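Local coordinates for methyl-CpG-binding domain protein 1 (Homo sapiens, PDB 5W9Q) that represses transcription at CpG islands and, through its third CXXC-type zinc finger, the part present here, binds DNA containing unmethylated CpG dinucleotides, at residues R19-R24 with C29-F34; C25-D30 with N38-K43. All blocks are in the same frame, centred on the assembly; numbering follows the deposited sequence.

Overall arrangement
Both interactions lie in the CXXC zinc finger, around the zinc ion held by Cys22, Cys25, Cys28 and Cys44. Their centres are about 7 Å apart. Along the chain the order is 19-24, then 25-30, which overlaps 29-34, then 38-43. The shared element is helix 26-30, with Cys29 and Asp30 common to both contacts. Interaction 1 packs the loop before the helix against 29-34, at the surface. Interaction 2 sets the later loop 38-43 against the helix and is partly buried. The contacts touch where Phe34 and Asp21 pack on Cys28. The helix that supplies two zinc ligands thus packs against the loop that meets the DNA bases, consistent with CpG recognition.

Interaction 1 (R19-R24 with C29-F34); sequences RMDCGR and CDKPKF. With ZN (zinc ion), chain G.
Asp21 and Lys33 form a salt bridge beside a Cys4 zinc site of the CXXC finger, between the loop before helix 26-30 and the turn after it. Cys22 gives the zinc ion one thiolate, with SG 2.3 Å from the metal. Cys25, Cys28 and Cys44 complete the site. The side chain of Asp21 can be followed outward. Its CB lies at the edge of the Phe34 ring, 3.7 Å from CE2. Its CG sits beside the backbone N (chi1 -73°), which turns the carboxylate toward the two lysines. OD1 pairs with Arg47. OD2 takes the bond from Lys33 NZ at 2.7 Å. The ammonium arrives from above the carboxylate plane, 38° out of it. The carboxylate therefore joins two basic side chains, one through each oxygen. OD2 also rests against the aliphatic end of Lys31, 3.6 Å from its CE. The Lys31 ammonium itself pairs with a DNA phosphate. Gly23 packs over one face of the Phe34 ring, its CA 4.0 Å from the centroid in a CH-pi contact. On the opposite face of that ring lies CG of Lys33. Further along, Cys29 SG lies 3.6 Å from Arg24 O.

Interaction 2 (C25-D30 with N38-K43); sequences CDFCCD and NQKRQK. With ZN (zinc ion), chain G; nucleotides of chain C; nucleotides of chain D.
Asp30 and Asn38 bring the backbones together, with Asn38 N donating to Asp30 O at 2.8 Å, in the carbonyl plane. The Asp30 side chain continues this join. Its CG is anti to the backbone N (chi1 173°), which carries the carboxylate to the amides of loop 38-43. Gln39 N donates to OD1 at 2.7 Å, on the syn lone pair. Lys40 N adds a weak bond to OD1. One buried carboxylate thus gathers successive loop amides. Phe27 forms the second join. Gln42 CB sits over the ring centre, 3.6 Å from the centroid, in a CH-pi contact. Lys40 CD meets the ring edge near CD1. Asp26 OD1 lies over the opposite face.

The loop presents its backbone carbonyls to a cytosine of each DNA strand, consistent with recognition of CpG. Lys40 O accepts from N4 of DC6 of chain D at 2.9 Å. Arg41 O accepts from N4 of DC6 of chain C at 2.8 Å. Gln42 NE2 bonds to a guanine O6. Arg41 NE donates to Asn38 O at 2.9 Å, tying the side chain back to its own loop. Helix 26-30 packs against this DNA-facing loop on one side and, through Cys25 at its N-cap and Cys28, binds the zinc ion together with Cys22 and Cys44.

Interaction 1 (R19-R24 with C29-F34)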
ATOM      1  N   ARG A  19      -2.514  -8.594   6.227  1.00 71.54           N
ATOM      2  CA  ARG A  19      -2.398  -9.829   5.452  1.00 71.84           C
ATOM      3  C   ARG A  19      -2.761  -9.628   3.967  1.00 66.21           C
ATOM      4  O   ARG A  19      -2.007 -10.029   3.101  1.00 64.75           O
ATOM      5  CB  ARG A  19      -3.255 -10.945   6.114  1.00 80.41           C
ATOM      6  N   MET A  20      -3.889  -8.969   3.700  1.00 63.35           N
ATOM      7  CA  MET A  20      -4.477  -8.868   2.377  1.00 58.52           C
ATOM      8  C   MET A  20      -4.686  -7.416   1.986  1.00 52.84           C
ATOM      9  O   MET A  20      -4.760  -6.504   2.861  1.00 52.72           O
ATOM     10  CB  MET A  20      -5.836  -9.575   2.370  1.00 63.09           C
ATOM     11  N   ASP A  21      -4.822  -7.190   0.669  1.00 48.38           N
ATOM     12  CA  ASP A  21      -5.155  -5.889   0.145  1.00 44.52           C
ATOM     13  C   ASP A  21      -6.541  -5.527   0.604  1.00 47.04           C
ATOM     14  O   ASP A  21      -7.409  -6.389   0.642  1.00 51.29           O
ATOM     15  CB  ASP A  21      -5.131  -5.874  -1.409  1.00 42.53           C
ATOM     16  CG  ASP A  21      -3.727  -5.931  -1.990  1.00 39.74           C
ATOM     17  OD1 ASP A  21      -2.754  -5.684  -1.290  1.00 37.66           O
ATOM     18  OD2 ASP A  21      -3.590  -6.216  -3.208  1.00 41.59           O
ATOM     19  N   CYS A  22      -6.746  -4.255   0.914  1.00 44.97           N
ATOM     20  CA  CYS A  22      -8.017  -3.775   1.434  1.00 48.62           C
ATOM     21  C   CYS A  22      -9.070  -3.760   0.338  1.00 50.33           C
ATOM     22  O   CYS A  22     -10.245  -3.981   0.621  1.00 54.94           O
ATOM     23  CB  CYS A  22      -7.874  -2.380   2.067  1.00 46.74           C
ATOM     24  SG  CYS A  22      -8.056  -0.926   0.996  1.00 41.82           S
ATOM     25  N   GLY A  23      -8.642  -3.506  -0.919  1.00 47.18           N
ATOM     26  CA  GLY A  23      -9.564  -3.599  -2.087  1.00 48.80           C
ATOM     27  C   GLY A  23     -10.534  -2.430  -2.244  1.00 49.54           C
ATOM     28  O   GLY A  23     -11.404  -2.508  -3.055  1.00 52.40           O
ATOM     29  N   ARG A  24     -10.346  -1.358  -1.460  1.00 48.32           N
ATOM     30  CA  ARG A  24     -11.189  -0.123  -1.477  1.00 50.13           C
ATOM     31  C   ARG A  24     -10.438   1.241  -1.584  1.00 46.49           C
ATOM     32  O   ARG A  24     -11.012   2.203  -2.059  1.00 48.45           O
ATOM     33  CB  ARG A  24     -12.067  -0.076  -0.226  1.00 55.46           C
ATOM     34  CG  ARG A  24     -13.096  -1.196  -0.124  1.00 61.40           C
ATOM     35  CD  ARG A  24     -14.280  -0.956  -1.051  1.00 65.40           C
ATOM     36  NE  ARG A  24     -15.195  -2.101  -1.099  1.00 71.35           N
ATOM     37  CZ  ARG A  24     -16.148  -2.282  -2.023  1.00 75.36           C
ATOM     38  NH1 ARG A  24     -16.923  -3.360  -1.966  1.00 81.02           N
ATOM     39  NH2 ARG A  24     -16.332  -1.395  -3.014  1.00 74.53           N
ATOM     40  N   CYS A  29      -7.943  -0.025  -5.763  1.00 37.01           N
ATOM     41  CA  CYS A  29      -8.823   0.221  -6.937  1.00 40.64           C
ATOM     42  C   CYS A  29      -8.086   0.406  -8.258  1.00 39.52           C
ATOM     43  O   CYS A  29      -8.603   0.054  -9.289  1.00 42.71           O
ATOM     44  CB  CYS A  29      -9.687   1.450  -6.707  1.00 43.18           C
ATOM     45  SG  CYS A  29     -10.901   1.029  -5.460  1.00 47.07           S
ATOM     46  N   ASP A  30      -6.900   0.982  -8.195  1.00 36.59           N
ATOM     47  CA  ASP A  30      -6.058   1.165  -9.372  1.00 36.40           C
ATOM     48  C   ASP A  30      -5.404  -0.145  -9.894  1.00 36.06           C
ATOM     49  O   ASP A  30      -5.006  -0.201 -11.033  1.00 36.34           O
ATOM     50  CB  ASP A  30      -4.998   2.230  -9.050  1.00 34.46           C
ATOM     51  CG  ASP A  30      -3.974   2.374 -10.125  1.00 35.18           C
ATOM     52  OD1 ASP A  30      -4.279   3.003 -11.142  1.00 36.88           O
ATOM     53  OD2 ASP A  30      -2.863   1.831  -9.962  1.00 33.78           O
ATOM     54  N   LYS A  31      -5.240  -1.164  -9.028  1.00 34.86           N
ATOM     55  CA  LYS A  31      -4.663  -2.456  -9.433  1.00 35.92           C
ATOM     56  C   LYS A  31      -5.512  -3.116 -10.495  1.00 39.00           C
ATOM     57  O   LYS A  31      -6.728  -3.152 -10.376  1.00 40.39           O
ATOM     58  CB  LYS A  31      -4.475  -3.401  -8.221  1.00 35.92           C
ATOM     59  CG  LYS A  31      -3.476  -2.857  -7.193  1.00 34.40           C
ATOM     60  CD  LYS A  31      -3.327  -3.781  -5.959  1.00 36.69           C
ATOM     61  CE  LYS A  31      -2.082  -3.520  -5.134  1.00 36.09           C
ATOM     62  NZ  LYS A  31      -0.900  -3.858  -6.018  1.00 38.67           N
ATOM     63  N   PRO A  32      -4.860  -3.643 -11.590  1.00 40.81           N
ATOM     64  CA  PRO A  32      -5.572  -4.404 -12.602  1.00 44.80           C
ATOM     65  C   PRO A  32      -6.450  -5.490 -12.023  1.00 46.51           C
ATOM     66  O   PRO A  32      -7.580  -5.587 -12.439  1.00 49.43           O
ATOM     67  CB  PRO A  32      -4.456  -5.029 -13.457  1.00 46.03           C
ATOM     68  CG  PRO A  32      -3.317  -4.134 -13.316  1.00 43.49           C
ATOM     69  CD  PRO A  32      -3.438  -3.441 -11.957  1.00 39.56           C
ATOM     70  N   LYS A  33      -5.964  -6.246 -11.022  1.00 44.77           N
ATOM     71  CA  LYS A  33      -6.778  -7.332 -10.447  1.00 47.97           C
ATOM     72  C   LYS A  33      -8.099  -6.855  -9.781  1.00 48.91           C
ATOM     73  O   LYS A  33      -9.019  -7.630  -9.649  1.00 52.54           O
ATOM     74  CB  LYS A  33      -5.973  -8.185  -9.440  1.00 47.53           C
ATOM     75  CG  LYS A  33      -5.649  -7.483  -8.128  1.00 44.45           C
ATOM     76  CD  LYS A  33      -4.947  -8.380  -7.131  1.00 45.27           C
ATOM     77  CE  LYS A  33      -4.492  -7.524  -5.951  1.00 42.63           C
ATOM     78  NZ  LYS A  33      -4.180  -8.320  -4.736  1.00 44.69           N
ATOM     79  N   PHE A  34      -8.142  -5.598  -9.342  1.00 46.08           N
ATOM     80  CA  PHE A  34      -9.366  -4.980  -8.787  1.00 48.19           C
ATOM     81  C   PHE A  34     -10.167  -4.197  -9.814  1.00 51.23           C
ATOM     82  O   PHE A  34     -11.272  -3.705  -9.509  1.00 55.07           O
ATOM     83  CB  PHE A  34      -9.014  -4.142  -7.580  1.00 44.77           C
ATOM     84  CG  PHE A  34      -8.657  -4.968  -6.365  1.00 44.44           C
ATOM     85  CD1 PHE A  34      -9.531  -5.940  -5.887  1.00 48.63           C
ATOM     86  CD2 PHE A  34      -7.473  -4.753  -5.679  1.00 41.07           C
ATOM     87  CE1 PHE A  34      -9.205  -6.690  -4.774  1.00 49.33           C
ATOM     88  CE2 PHE A  34      -7.157  -5.490  -4.541  1.00 41.57           C
ATOM     89  CZ  PHE A  34      -8.012  -6.470  -4.107  1.00 45.69           C
TER
HETATM   90 ZN    ZN G1001      -6.140  -0.887  -0.295  1.00 34.58          ZN

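Interaction 2 (C25-D30 with N38-K43)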
ATOM      1  N   CYS A  25      -9.164   1.306  -1.174  1.00 42.42           N
ATOM      2  CA  CYS A  25      -8.379   2.499  -1.210  1.00 39.54           C
ATOM      3  C   CYS A  25      -8.013   2.885  -2.720  1.00 37.49           C
ATOM      4  O   CYS A  25      -8.197   2.094  -3.713  1.00 38.07           O
ATOM      5  CB  CYS A  25      -7.104   2.290  -0.341  1.00 36.96           C
ATOM      6  SG  CYS A  25      -5.812   1.207  -1.128  1.00 34.18           S
ATOM      7  N   ASP A  26      -7.503   4.081  -2.905  1.00 36.15           N
ATOM      8  CA  ASP A  26      -7.193   4.543  -4.296  1.00 35.77           C
ATOM      9  C   ASP A  26      -6.134   3.577  -5.011  1.00 32.90           C
ATOM     10  O   ASP A  26      -6.317   3.198  -6.141  1.00 33.35           O
ATOM     11  CB  ASP A  26      -6.785   6.010  -4.307  1.00 35.96           C
ATOM     12  CG  ASP A  26      -5.583   6.312  -3.451  1.00 34.72           C
ATOM     13  OD1 ASP A  26      -5.108   5.518  -2.605  1.00 33.43           O
ATOM     14  OD2 ASP A  26      -5.079   7.387  -3.599  1.00 36.05           O
ATOM     15  N   PHE A  27      -5.105   3.164  -4.276  1.00 30.42           N
ATOM     16  CA  PHE A  27      -4.077   2.287  -4.807  1.00 28.73           C
ATOM     17  C   PHE A  27      -4.581   0.869  -5.152  1.00 29.62           C
ATOM     18  O   PHE A  27      -4.181   0.264  -6.191  1.00 30.02           O
ATOM     19  CB  PHE A  27      -2.857   2.247  -3.841  1.00 27.55           C
ATOM     20  CG  PHE A  27      -2.134   3.609  -3.641  1.00 27.42           C
ATOM     21  CD1 PHE A  27      -2.140   4.589  -4.605  1.00 28.46           C
ATOM     22  CD2 PHE A  27      -1.436   3.871  -2.454  1.00 27.66           C
ATOM     23  CE1 PHE A  27      -1.463   5.777  -4.420  1.00 29.47           C
ATOM     24  CE2 PHE A  27      -0.741   5.058  -2.258  1.00 27.88           C
ATOM     25  CZ  PHE A  27      -0.767   6.020  -3.235  1.00 29.37           C
ATOM     26  N   CYS A  28      -5.493   0.324  -4.317  1.00 30.93           N
ATOM     27  CA  CYS A  28      -6.085  -0.989  -4.582  1.00 32.62           C
ATOM     28  C   CYS A  28      -6.962  -0.924  -5.803  1.00 34.83           C
ATOM     29  O   CYS A  28      -6.757  -1.709  -6.761  1.00 34.54           O
ATOM     30  CB  CYS A  28      -6.892  -1.552  -3.366  1.00 34.62           C
ATOM     31  SG  CYS A  28      -5.830  -2.291  -2.138  1.00 33.59           S
ATOM     32  N   CYS A  29      -7.943  -0.025  -5.763  1.00 37.01           N
ATOM     33  CA  CYS A  29      -8.823   0.221  -6.937  1.00 40.64           C
ATOM     34  C   CYS A  29      -8.086   0.406  -8.258  1.00 39.52           C
ATOM     35  O   CYS A  29      -8.603   0.054  -9.289  1.00 42.71           O
ATOM     36  CB  CYS A  29      -9.687   1.450  -6.707  1.00 43.18           C
ATOM     37  SG  CYS A  29     -10.901   1.029  -5.460  1.00 47.07           S
ATOM     38  N   ASP A  30      -6.900   0.982  -8.195  1.00 36.59           N
ATOM     39  CA  ASP A  30      -6.058   1.165  -9.372  1.00 36.40           C
ATOM     40  C   ASP A  30      -5.404  -0.145  -9.894  1.00 36.06           C
ATOM     41  O   ASP A  30      -5.006  -0.201 -11.033  1.00 36.34           O
ATOM     42  CB  ASP A  30      -4.998   2.230  -9.050  1.00 34.46           C
ATOM     43  CG  ASP A  30      -3.974   2.374 -10.125  1.00 35.18           C
ATOM     44  OD1 ASP A  30      -4.279   3.003 -11.142  1.00 36.88           O
ATOM     45  OD2 ASP A  30      -2.863   1.831  -9.962  1.00 33.78           O
ATOM     46  N   ASN A  38      -4.085   0.674 -13.531  1.00 44.59           N
ATOM     47  CA  ASN A  38      -2.635   0.607 -13.289  1.00 42.08           C
ATOM     48  C   ASN A  38      -1.915   1.941 -13.624  1.00 43.49           C
ATOM     49  O   ASN A  38      -0.863   1.931 -14.286  1.00 44.84           O
ATOM     50  CB  ASN A  38      -2.022  -0.515 -14.187  1.00 44.26           C
ATOM     51  CG  ASN A  38      -0.746  -1.088 -13.619  1.00 42.07           C
ATOM     52  OD1 ASN A  38      -0.562  -1.144 -12.392  1.00 38.04           O
ATOM     53  ND2 ASN A  38       0.111  -1.546 -14.478  1.00 43.41           N
ATOM     54  N   GLN A  39      -2.511   3.065 -13.234  1.00 42.84           N
ATOM     55  CA  GLN A  39      -1.908   4.370 -13.435  1.00 44.90           C
ATOM     56  C   GLN A  39      -1.092   4.872 -12.292  1.00 41.21           C
ATOM     57  O   GLN A  39      -0.253   5.774 -12.484  1.00 41.66           O
ATOM     58  CB  GLN A  39      -2.987   5.408 -13.835  1.00 49.59           C
ATOM     59  CG  GLN A  39      -3.789   5.008 -15.076  1.00 55.83           C
ATOM     60  CD  GLN A  39      -4.745   6.098 -15.509  1.00 61.60           C
ATOM     61  OE1 GLN A  39      -5.488   6.674 -14.679  1.00 63.29           O
ATOM     62  NE2 GLN A  39      -4.717   6.417 -16.764  1.00 67.84           N
ATOM     63  N   LYS A  40      -1.342   4.307 -11.061  1.00 36.48           N
ATOM     64  CA  LYS A  40      -0.673   4.691  -9.870  1.00 34.51           C
ATOM     65  C   LYS A  40       0.372   3.731  -9.397  1.00 30.69           C
ATOM     66  O   LYS A  40       1.419   4.158  -8.984  1.00 29.97           O
ATOM     67  CB  LYS A  40      -1.703   4.909  -8.753  1.00 34.28           C
ATOM     68  CG  LYS A  40      -2.726   5.961  -9.126  1.00 38.66           C
ATOM     69  CD  LYS A  40      -3.439   6.484  -7.900  1.00 39.88           C
ATOM     70  CE  LYS A  40      -3.881   7.921  -8.076  1.00 44.04           C
ATOM     71  NZ  LYS A  40      -5.079   7.905  -8.923  1.00 48.32           N
ATOM     72  N   ARG A  41       0.085   2.425  -9.431  1.00 29.38           N
ATOM     73  CA  ARG A  41       1.098   1.377  -9.195  1.00 28.63           C
ATOM     74  C   ARG A  41       1.825   1.459  -7.851  1.00 27.04           C
ATOM     75  O   ARG A  41       3.069   1.484  -7.766  1.00 26.63           O
ATOM     76  CB  ARG A  41       2.151   1.401 -10.363  1.00 31.77           C
ATOM     77  CG  ARG A  41       1.547   1.426 -11.737  1.00 34.60           C
ATOM     78  CD  ARG A  41       2.625   1.546 -12.789  1.00 38.73           C
ATOM     79  NE  ARG A  41       2.013   1.411 -14.081  1.00 41.94           N
ATOM     80  CZ  ARG A  41       2.634   1.226 -15.210  1.00 46.69           C
ATOM     81  NH1 ARG A  41       3.963   1.139 -15.281  1.00 48.62           N
ATOM     82  NH2 ARG A  41       1.907   1.088 -16.293  1.00 49.68           N
ATOM     83  N   GLN A  42       1.011   1.481  -6.794  1.00 26.20           N
ATOM     84  CA  GLN A  42       1.474   1.506  -5.425  1.00 25.12           C
ATOM     85  C   GLN A  42       0.734   0.428  -4.648  1.00 25.22           C
ATOM     86  O   GLN A  42      -0.384  -0.044  -5.025  1.00 25.26           O
ATOM     87  CB  GLN A  42       1.193   2.869  -4.815  1.00 25.03           C
ATOM     88  CG  GLN A  42       1.797   4.080  -5.575  1.00 26.96           C
ATOM     89  CD  GLN A  42       3.305   4.055  -5.754  1.00 27.95           C
ATOM     90  OE1 GLN A  42       4.023   3.358  -5.049  1.00 27.07           O
ATOM     91  NE2 GLN A  42       3.803   4.857  -6.768  1.00 29.45           N
ATOM     92  N   LYS A  43       1.331   0.013  -3.551  1.00 27.17           N
ATOM     93  CA  LYS A  43       0.644  -0.940  -2.710  1.00 28.36           C
ATOM     94  C   LYS A  43      -0.479  -0.306  -1.924  1.00 27.43           C
ATOM     95  O   LYS A  43      -0.524   0.894  -1.767  1.00 26.41           O
ATOM     96  CB  LYS A  43       1.582  -1.750  -1.846  1.00 31.80           C
ATOM     97  CG  LYS A  43       2.453  -1.048  -0.907  1.00 34.07           C
ATOM     98  CD  LYS A  43       2.987  -2.104   0.118  1.00 35.65           C
ATOM     99  CE  LYS A  43       4.299  -1.696   0.670  1.00 35.91           C
ATOM    100  NZ  LYS A  43       4.704  -2.663   1.714  1.00 37.90           N
TER
HETATM  101 ZN    ZN G1001      -6.140  -0.887  -0.295  1.00 34.58          ZN
ATOM    102  P    DA C   5       2.460  -5.043  -4.023  1.00 37.59           P
ATOM    103  OP1  DA C   5       2.804  -5.568  -2.703  1.00 38.08           O
ATOM    104  OP2  DA C   5       1.056  -4.586  -4.281  1.00 37.09           O
ATOM    105  O5'  DA C   5       3.527  -3.889  -4.319  1.00 33.14           O
ATOM    106  C5'  DA C   5       4.927  -4.129  -4.075  1.00 32.29           C
ATOM    107  C4'  DA C   5       5.749  -3.014  -4.677  1.00 31.06           C
ATOM    108  O4'  DA C   5       5.646  -3.064  -6.137  1.00 30.49           O
ATOM    109  C3'  DA C   5       5.270  -1.611  -4.274  1.00 30.39           C
ATOM    110  O3'  DA C   5       6.316  -0.655  -4.052  1.00 29.69           O
ATOM    111  C2'  DA C   5       4.530  -1.134  -5.503  1.00 29.97           C
ATOM    112  C1'  DA C   5       5.450  -1.736  -6.563  1.00 29.87           C
ATOM    113  N9   DA C   5       4.974  -1.744  -7.935  1.00 29.93           N
ATOM    114  C8   DA C   5       3.704  -1.819  -8.441  1.00 30.76           C
ATOM    115  N7   DA C   5       3.653  -1.758  -9.757  1.00 31.28           N
ATOM    116  C5   DA C   5       4.984  -1.632 -10.134  1.00 30.99           C
ATOM    117  C6   DA C   5       5.610  -1.527 -11.399  1.00 32.18           C
ATOM    118  N6   DA C   5       4.943  -1.511 -12.552  1.00 33.05           N
ATOM    119  N1   DA C   5       6.955  -1.377 -11.425  1.00 31.91           N
ATOM    120  C2   DA C   5       7.618  -1.351 -10.260  1.00 32.01           C
ATOM    121  N3   DA C   5       7.144  -1.470  -9.013  1.00 30.21           N
ATOM    122  C4   DA C   5       5.807  -1.621  -9.025  1.00 30.29           C
TER
ATOM    123  P    DC D   6       1.060   7.970 -17.708  1.00 50.05           P
ATOM    124  OP1  DC D   6       1.149   8.431 -19.145  1.00 54.30           O
ATOM    125  OP2  DC D   6      -0.099   7.138 -17.257  1.00 50.18           O
ATOM    126  O5'  DC D   6       2.424   7.214 -17.444  1.00 45.18           O
ATOM    127  C5'  DC D   6       3.650   7.882 -17.738  1.00 44.65           C
ATOM    128  C4'  DC D   6       4.805   6.998 -17.377  1.00 41.73           C
ATOM    129  O4'  DC D   6       4.868   6.956 -15.912  1.00 37.16           O
ATOM    130  C3'  DC D   6       4.670   5.539 -17.828  1.00 41.93           C
ATOM    131  O3'  DC D   6       5.955   4.965 -18.082  1.00 42.64           O
ATOM    132  C2'  DC D   6       4.232   4.835 -16.543  1.00 38.07           C
ATOM    133  C1'  DC D   6       5.057   5.615 -15.540  1.00 35.66           C
ATOM    134  N1   DC D   6       4.715   5.473 -14.078  1.00 32.96           N
ATOM    135  C2   DC D   6       5.745   5.540 -13.131  1.00 31.78           C
ATOM    136  O2   DC D   6       6.900   5.763 -13.512  1.00 32.58           O
ATOM    137  N3   DC D   6       5.441   5.438 -11.803  1.00 30.10           N
ATOM    138  C4   DC D   6       4.183   5.241 -11.425  1.00 30.20           C
ATOM    139  N4   DC D   6       3.948   5.084 -10.117  1.00 29.73           N
ATOM    140  C5   DC D   6       3.120   5.132 -12.368  1.00 31.49           C
ATOM    141  C6   DC D   6       3.427   5.257 -13.676  1.00 33.14           C
TER
ATOM    142  P    DC C   6       6.875  -0.395  -2.600  1.00 31.49           P
ATOM    143  OP1  DC C   6       6.741  -1.649  -1.820  1.00 31.78           O
ATOM    144  OP2  DC C   6       6.343   0.904  -2.095  1.00 31.09           O
ATOM    145  O5'  DC C   6       8.413  -0.100  -2.834  1.00 31.54           O
ATOM    146  C5'  DC C   6       9.306  -1.126  -3.333  1.00 32.82           C
ATOM    147  C4'  DC C   6      10.198  -0.536  -4.410  1.00 32.86           C
ATOM    148  O4'  DC C   6       9.438  -0.346  -5.608  1.00 32.02           O
ATOM    149  C3'  DC C   6      10.813   0.831  -4.090  1.00 34.22           C
ATOM    150  O3'  DC C   6      12.220   0.746  -4.304  1.00 36.37           O
ATOM    151  C2'  DC C   6      10.151   1.797  -5.073  1.00 32.86           C
ATOM    152  C1'  DC C   6       9.766   0.910  -6.210  1.00 31.41           C
ATOM    153  N1   DC C   6       8.604   1.302  -6.992  1.00 30.41           N
ATOM    154  C2   DC C   6       8.729   1.518  -8.371  1.00 30.81           C
ATOM    155  O2   DC C   6       9.870   1.542  -8.884  1.00 31.91           O
ATOM    156  N3   DC C   6       7.624   1.767  -9.101  1.00 30.03           N
ATOM    157  C4   DC C   6       6.423   1.764  -8.522  1.00 29.23           C
ATOM    158  N4   DC C   6       5.361   1.989  -9.293  1.00 29.56           N
ATOM    159  C5   DC C   6       6.260   1.540  -7.117  1.00 29.08           C
ATOM    160  C6   DC C   6       7.365   1.315  -6.398  1.00 29.58           C
TER
HETATM  161  O   HOH W   1      -1.625  -0.817  -9.650  1.00 46.59           O